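Local coordinates for putative p22 protein (Leishmania major, PDB 1YQF), which is of unknown function but belongs to the mitochondrial glycoprotein (MAM33) family and resembles human p32 in sequence, at residues 54-67 and 74-86. Numbering follows the deposited sequence.
Sequences WQVVRKPGTCTFDL and EDLVVRYSTNQDS
Phe65 and Tyr80 face each other as a hydrogen-bonded pair of an antiparallel hairpin formed by strands 64-71 and 74-81. Phe65 N bonds to Tyr80 O at 2.9 Å, and Tyr80 N returns a bond to Phe65 O. Leu67 and Val78 repeat this pair of backbone hydrogen bonds two residues on. Past the strand end, Thr82 N reaches Cys63 O at 3.0 Å.

The charged contact is between Asp66 and Arg79, side by side in a non-hydrogen-bonded pair. Arg79 grips the carboxylate side-on. Arg79 NE meets Asp66 OD1 at 2.9 Å. Arg79 NH2 meets Asp66 OD2 at 3.1 Å. Both oxygens use their syn lone pair. The two groups are nearly coplanar, 15° apart. Both bonds are nearly straight, at 167°. Arg79 NH1 goes on to Lys132 O.

On the other sheet face the contact is apolar. Tyr80 CG lies between its backbone N and carbonyl carbon (chi1 62°), which brings the ring across to Phe65. Phe65 CB sits over one ring face, 3.5 Å from Tyr80 CZ, in a CH-pi contact. The two rings are near parallel but slid apart. Tyr80 OH is buried without a polar partner. Trp54 CH2 meets Val78 CG2 at 3.6 Å.

Asn83 bonds to Leu145 and Thr147 of the second subunit. Helix 173-202 packs on the apolar face, with Tyr182 edge-to-face on Phe65. Strand 55-58 flanks the hairpin on the strand 64-71 side and strand 92-99 on the other, within a six-stranded antiparallel sheet.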
loop_
_atom_site.group_PDB
_atom_site.type_symbol
_atom_site.label_atom_id
_atom_site.label_comp_id
_atom_site.label_asym_id
_atom_site.label_seq_id
_atom_site.Cartn_x
_atom_site.Cartn_y
_atom_site.Cartn_z
ATOM N N TRP A 54 -23.574 10.684 18.992
ATOM C CA TRP A 54 -22.534 9.716 18.642
ATOM C C TRP A 54 -22.085 8.869 19.836
ATOM O O TRP A 54 -22.114 9.319 20.981
ATOM C CB TRP A 54 -21.324 10.418 18.022
ATOM C CG TRP A 54 -21.642 11.198 16.780
ATOM C CD1 TRP A 54 -21.944 12.524 16.705
ATOM C CD2 TRP A 54 -21.684 10.702 15.436
ATOM N NE1 TRP A 54 -22.174 12.889 15.399
ATOM C CE2 TRP A 54 -22.017 11.789 14.597
ATOM C CE3 TRP A 54 -21.470 9.449 14.850
ATOM C CZ2 TRP A 54 -22.148 11.658 13.212
ATOM C CZ3 TRP A 54 -21.599 9.320 13.470
ATOM C CH2 TRP A 54 -21.934 10.420 12.670
ATOM N N GLN A 55 -21.674 7.641 19.537
ATOM C CA GLN A 55 -21.157 6.694 20.519
ATOM C C GLN A 55 -19.753 6.281 20.070
ATOM O O GLN A 55 -19.542 5.956 18.901
ATOM C CB GLN A 55 -22.070 5.463 20.601
ATOM C CG GLN A 55 -22.495 5.061 22.014
ATOM C CD GLN A 55 -21.452 4.213 22.733
ATOM O OE1 GLN A 55 -21.122 3.112 22.287
ATOM N NE2 GLN A 55 -20.940 4.722 23.849
ATOM N N VAL A 56 -18.798 6.301 20.996
ATOM C CA VAL A 56 -17.422 5.907 20.695
ATOM C C VAL A 56 -17.237 4.423 20.998
ATOM O O VAL A 56 -17.565 3.965 22.094
ATOM C CB VAL A 56 -16.405 6.716 21.525
ATOM C CG1 VAL A 56 -14.978 6.404 21.082
ATOM C CG2 VAL A 56 -16.676 8.210 21.410
ATOM N N VAL A 57 -16.708 3.677 20.032
ATOM C CA VAL A 57 -16.479 2.243 20.206
ATOM C C VAL A 57 -15.173 1.823 19.547
ATOM O O VAL A 57 -14.990 1.994 18.345
ATOM C CB VAL A 57 -17.640 1.402 19.633
ATOM C CG1 VAL A 57 -17.317 -0.090 19.696
ATOM C CG2 VAL A 57 -18.929 1.691 20.391
ATOM N N ARG A 58 -14.277 1.258 20.351
ATOM C CA ARG A 58 -12.968 0.820 19.888
ATOM C C ARG A 58 -13.045 -0.580 19.278
ATOM O O ARG A 58 -13.657 -1.482 19.849
ATOM C CB ARG A 58 -11.995 0.814 21.072
ATOM C CG ARG A 58 -10.614 0.245 20.768
ATOM C CD ARG A 58 -9.815 -0.098 22.009
ATOM N NE ARG A 58 -9.313 1.103 22.677
ATOM C CZ ARG A 58 -8.027 1.393 22.886
ATOM N NH1 ARG A 58 -7.057 0.570 22.481
ATOM N NH2 ARG A 58 -7.704 2.523 23.509
ATOM N N LYS A 59 -12.413 -0.746 18.117
ATOM C CA LYS A 59 -12.208 -2.058 17.510
ATOM C C LYS A 59 -11.227 -2.804 18.430
ATOM O O LYS A 59 -10.062 -2.425 18.492
ATOM C CB LYS A 59 -11.635 -1.906 16.092
ATOM C CG LYS A 59 -12.065 -2.969 15.088
ATOM C CD LYS A 59 -11.477 -4.336 15.423
ATOM C CE LYS A 59 -11.471 -5.255 14.205
ATOM N NZ LYS A 59 -10.354 -4.950 13.268
ATOM N N PRO A 60 -11.698 -3.832 19.154
ATOM C CA PRO A 60 -10.904 -4.474 20.226
ATOM C C PRO A 60 -9.401 -4.663 19.947
ATOM O O PRO A 60 -9.014 -5.324 18.978
ATOM C CB PRO A 60 -11.604 -5.837 20.409
ATOM C CG PRO A 60 -12.663 -5.902 19.327
ATOM C CD PRO A 60 -13.014 -4.480 19.019
ATOM N N GLY A 61 -8.575 -4.063 20.801
ATOM C CA GLY A 61 -7.127 -4.218 20.744
ATOM C C GLY A 61 -6.396 -3.316 19.757
ATOM O O GLY A 61 -5.167 -3.373 19.675
ATOM N N THR A 62 -7.135 -2.478 19.026
ATOM C CA THR A 62 -6.553 -1.651 17.967
ATOM C C THR A 62 -6.661 -0.163 18.275
ATOM O O THR A 62 -7.242 0.238 19.278
ATOM C CB THR A 62 -7.235 -1.933 16.607
ATOM O OG1 THR A 62 -8.559 -1.383 16.590
ATOM C CG2 THR A 62 -7.437 -3.429 16.372
ATOM N N CYS A 63 -6.097 0.643 17.380
ATOM C CA CYS A 63 -6.177 2.099 17.456
ATOM C C CYS A 63 -7.263 2.639 16.524
ATOM O O CYS A 63 -7.279 3.820 16.200
ATOM C CB CYS A 63 -4.820 2.709 17.115
ATOM S SG CYS A 63 -3.688 2.647 18.513
ATOM N N THR A 64 -8.172 1.762 16.104
ATOM C CA THR A 64 -9.289 2.137 15.249
ATOM C C THR A 64 -10.525 2.393 16.102
ATOM O O THR A 64 -10.830 1.625 17.010
ATOM C CB THR A 64 -9.585 1.015 14.253
ATOM O OG1 THR A 64 -8.402 0.704 13.509
ATOM C CG2 THR A 64 -10.578 1.474 13.195
ATOM N N PHE A 65 -11.235 3.471 15.796
ATOM C CA PHE A 65 -12.447 3.836 16.519
ATOM C C PHE A 65 -13.567 4.184 15.550
ATOM O O PHE A 65 -13.335 4.772 14.499
ATOM C CB PHE A 65 -12.184 5.025 17.442
ATOM C CG PHE A 65 -11.177 4.747 18.521
ATOM C CD1 PHE A 65 -9.817 4.878 18.270
ATOM C CD2 PHE A 65 -11.589 4.364 19.793
ATOM C CE1 PHE A 65 -8.877 4.625 19.271
ATOM C CE2 PHE A 65 -10.656 4.112 20.802
ATOM C CZ PHE A 65 -9.299 4.241 20.539
ATOM N N ASP A 66 -14.782 3.811 15.926
ATOM C CA ASP A 66 -15.976 4.100 15.152
ATOM C C ASP A 66 -16.904 4.970 15.983
ATOM O O ASP A 66 -17.218 4.636 17.122
ATOM C CB ASP A 66 -16.704 2.802 14.803
ATOM C CG ASP A 66 -16.085 2.081 13.632
ATOM O OD1 ASP A 66 -14.962 2.442 13.217
ATOM O OD2 ASP A 66 -16.658 1.130 13.063
ATOM N N LEU A 67 -17.335 6.084 15.405
ATOM C CA LEU A 67 -18.404 6.888 15.978
ATOM C C LEU A 67 -19.677 6.476 15.262
ATOM O O LEU A 67 -19.783 6.649 14.054
ATOM C CB LEU A 67 -18.133 8.369 15.748
ATOM C CG LEU A 67 -17.000 8.960 16.583
ATOM C CD1 LEU A 67 -16.557 10.298 16.013
ATOM C CD2 LEU A 67 -17.452 9.116 18.020
ATOM N N GLU A 74 -31.000 6.069 8.595
ATOM C CA GLU A 74 -29.661 5.785 8.083
ATOM C C GLU A 74 -28.726 5.382 9.224
ATOM O O GLU A 74 -28.796 5.942 10.311
ATOM C CB GLU A 74 -29.087 7.024 7.389
ATOM C CG GLU A 74 -29.899 7.535 6.208
ATOM C CD GLU A 74 -29.476 8.921 5.756
ATOM O OE1 GLU A 74 -28.542 9.491 6.359
ATOM O OE2 GLU A 74 -30.078 9.442 4.796
ATOM N N ASP A 75 -27.850 4.417 8.965
ATOM C CA ASP A 75 -26.802 4.045 9.913
ATOM C C ASP A 75 -25.515 4.780 9.555
ATOM O O ASP A 75 -24.902 4.498 8.530
ATOM C CB ASP A 75 -26.568 2.535 9.887
ATOM C CG ASP A 75 -27.771 1.752 10.374
ATOM O OD1 ASP A 75 -28.679 2.265 11.067
ATOM O OD2 ASP A 75 -27.859 0.541 10.071
ATOM N N LEU A 76 -25.117 5.728 10.400
ATOM C CA LEU A 76 -23.903 6.509 10.171
ATOM C C LEU A 76 -22.724 5.939 10.954
ATOM O O LEU A 76 -22.873 5.516 12.097
ATOM C CB LEU A 76 -24.113 7.975 10.553
ATOM C CG LEU A 76 -25.339 8.682 9.965
ATOM C CD1 LEU A 76 -25.447 10.090 10.530
ATOM C CD2 LEU A 76 -25.279 8.726 8.452
ATOM N N VAL A 77 -21.554 5.925 10.323
ATOM C CA VAL A 77 -20.317 5.518 10.981
ATOM C C VAL A 77 -19.194 6.451 10.548
ATOM O O VAL A 77 -18.959 6.625 9.361
ATOM C CB VAL A 77 -19.933 4.064 10.636
ATOM C CG1 VAL A 77 -18.611 3.682 11.290
ATOM C CG2 VAL A 77 -21.029 3.092 11.072
ATOM N N VAL A 78 -18.508 7.054 11.513
ATOM C CA VAL A 78 -17.323 7.859 11.243
ATOM C C VAL A 78 -16.133 7.118 11.836
ATOM O O VAL A 78 -16.013 6.993 13.051
ATOM C CB VAL A 78 -17.425 9.263 11.856
ATOM C CG1 VAL A 78 -16.162 10.070 11.563
ATOM C CG2 VAL A 78 -18.659 9.986 11.324
ATOM N N ARG A 79 -15.260 6.627 10.967
ATOM C CA ARG A 79 -14.148 5.781 11.371
ATOM C C ARG A 79 -12.831 6.532 11.271
ATOM O O ARG A 79 -12.579 7.239 10.303
ATOM C CB ARG A 79 -14.111 4.537 10.485
ATOM C CG ARG A 79 -12.919 3.625 10.724
ATOM C CD ARG A 79 -13.051 2.290 10.028
ATOM N NE ARG A 79 -14.173 1.504 10.542
ATOM C CZ ARG A 79 -14.695 0.444 9.932
ATOM N NH1 ARG A 79 -14.206 0.032 8.775
ATOM N NH2 ARG A 79 -15.712 -0.212 10.478
ATOM N N TYR A 80 -11.991 6.365 12.282
ATOM C CA TYR A 80 -10.668 6.976 12.295
ATOM C C TYR A 80 -9.695 6.140 13.100
ATOM O O TYR A 80 -10.092 5.248 13.848
ATOM C CB TYR A 80 -10.730 8.380 12.889
ATOM C CG TYR A 80 -11.203 8.411 14.322
ATOM C CD1 TYR A 80 -12.550 8.265 14.629
ATOM C CD2 TYR A 80 -10.304 8.588 15.372
ATOM C CE1 TYR A 80 -12.992 8.289 15.943
ATOM C CE2 TYR A 80 -10.739 8.618 16.692
ATOM C CZ TYR A 80 -12.085 8.468 16.969
ATOM O OH TYR A 80 -12.530 8.490 18.270
ATOM N N SER A 81 -8.416 6.456 12.944
ATOM C CA SER A 81 -7.347 5.803 13.681
ATOM C C SER A 81 -6.594 6.866 14.469
ATOM O O SER A 81 -6.425 7.994 13.995
ATOM C CB SER A 81 -6.398 5.084 12.715
ATOM O OG SER A 81 -5.308 4.492 13.406
ATOM N N THR A 82 -6.142 6.510 15.669
ATOM C CA THR A 82 -5.350 7.424 16.493
ATOM C C THR A 82 -3.857 7.242 16.218
ATOM O O THR A 82 -3.024 7.878 16.861
ATOM C CB THR A 82 -5.647 7.209 17.985
ATOM O OG1 THR A 82 -5.292 5.868 18.373
ATOM C CG2 THR A 82 -7.137 7.306 18.263
ATOM N N ASN A 83 -3.532 6.363 15.272
ATOM C CA ASN A 83 -2.164 6.215 14.785
ATOM C C ASN A 83 -1.813 7.387 13.889
ATOM O O ASN A 83 -2.660 7.900 13.151
ATOM C CB ASN A 83 -1.987 4.908 13.999
ATOM C CG ASN A 83 -1.656 3.726 14.890
ATOM O OD1 ASN A 83 -0.956 3.870 15.895
ATOM N ND2 ASN A 83 -2.153 2.546 14.522
ATOM N N GLN A 84 -0.553 7.796 13.955
ATOM C CA GLN A 84 -0.058 8.914 13.162
ATOM C C GLN A 84 1.057 8.441 12.235
ATOM O O GLN A 84 1.866 7.576 12.603
ATOM C CB GLN A 84 0.438 10.043 14.070
ATOM C CG GLN A 84 1.485 9.617 15.084
ATOM C CD GLN A 84 1.493 10.484 16.332
ATOM O OE1 GLN A 84 1.413 11.712 16.244
ATOM N NE2 GLN A 84 1.600 9.847 17.497
ATOM N N ASP A 85 1.080 9.007 11.029
ATOM C CA ASP A 85 2.091 8.680 10.030
ATOM C C ASP A 85 3.377 9.442 10.357
ATOM O O ASP A 85 3.321 10.602 10.780
ATOM C CB ASP A 85 1.575 9.062 8.638
ATOM C CG ASP A 85 2.247 8.276 7.516
ATOM O OD1 ASP A 85 3.202 7.486 7.696
ATOM O OD2 ASP A 85 1.829 8.441 6.348
ATOM N N SER A 86 4.524 8.788 10.169
ATOM C CA SER A 86 5.837 9.381 10.459
ATOM C C SER A 86 6.010 10.782 9.861
ATOM O O SER A 86 6.471 11.701 10.543
ATOM C CB SER A 86 6.958 8.468 9.949
ATOM O OG SER A 86 8.232 8.949 10.348
#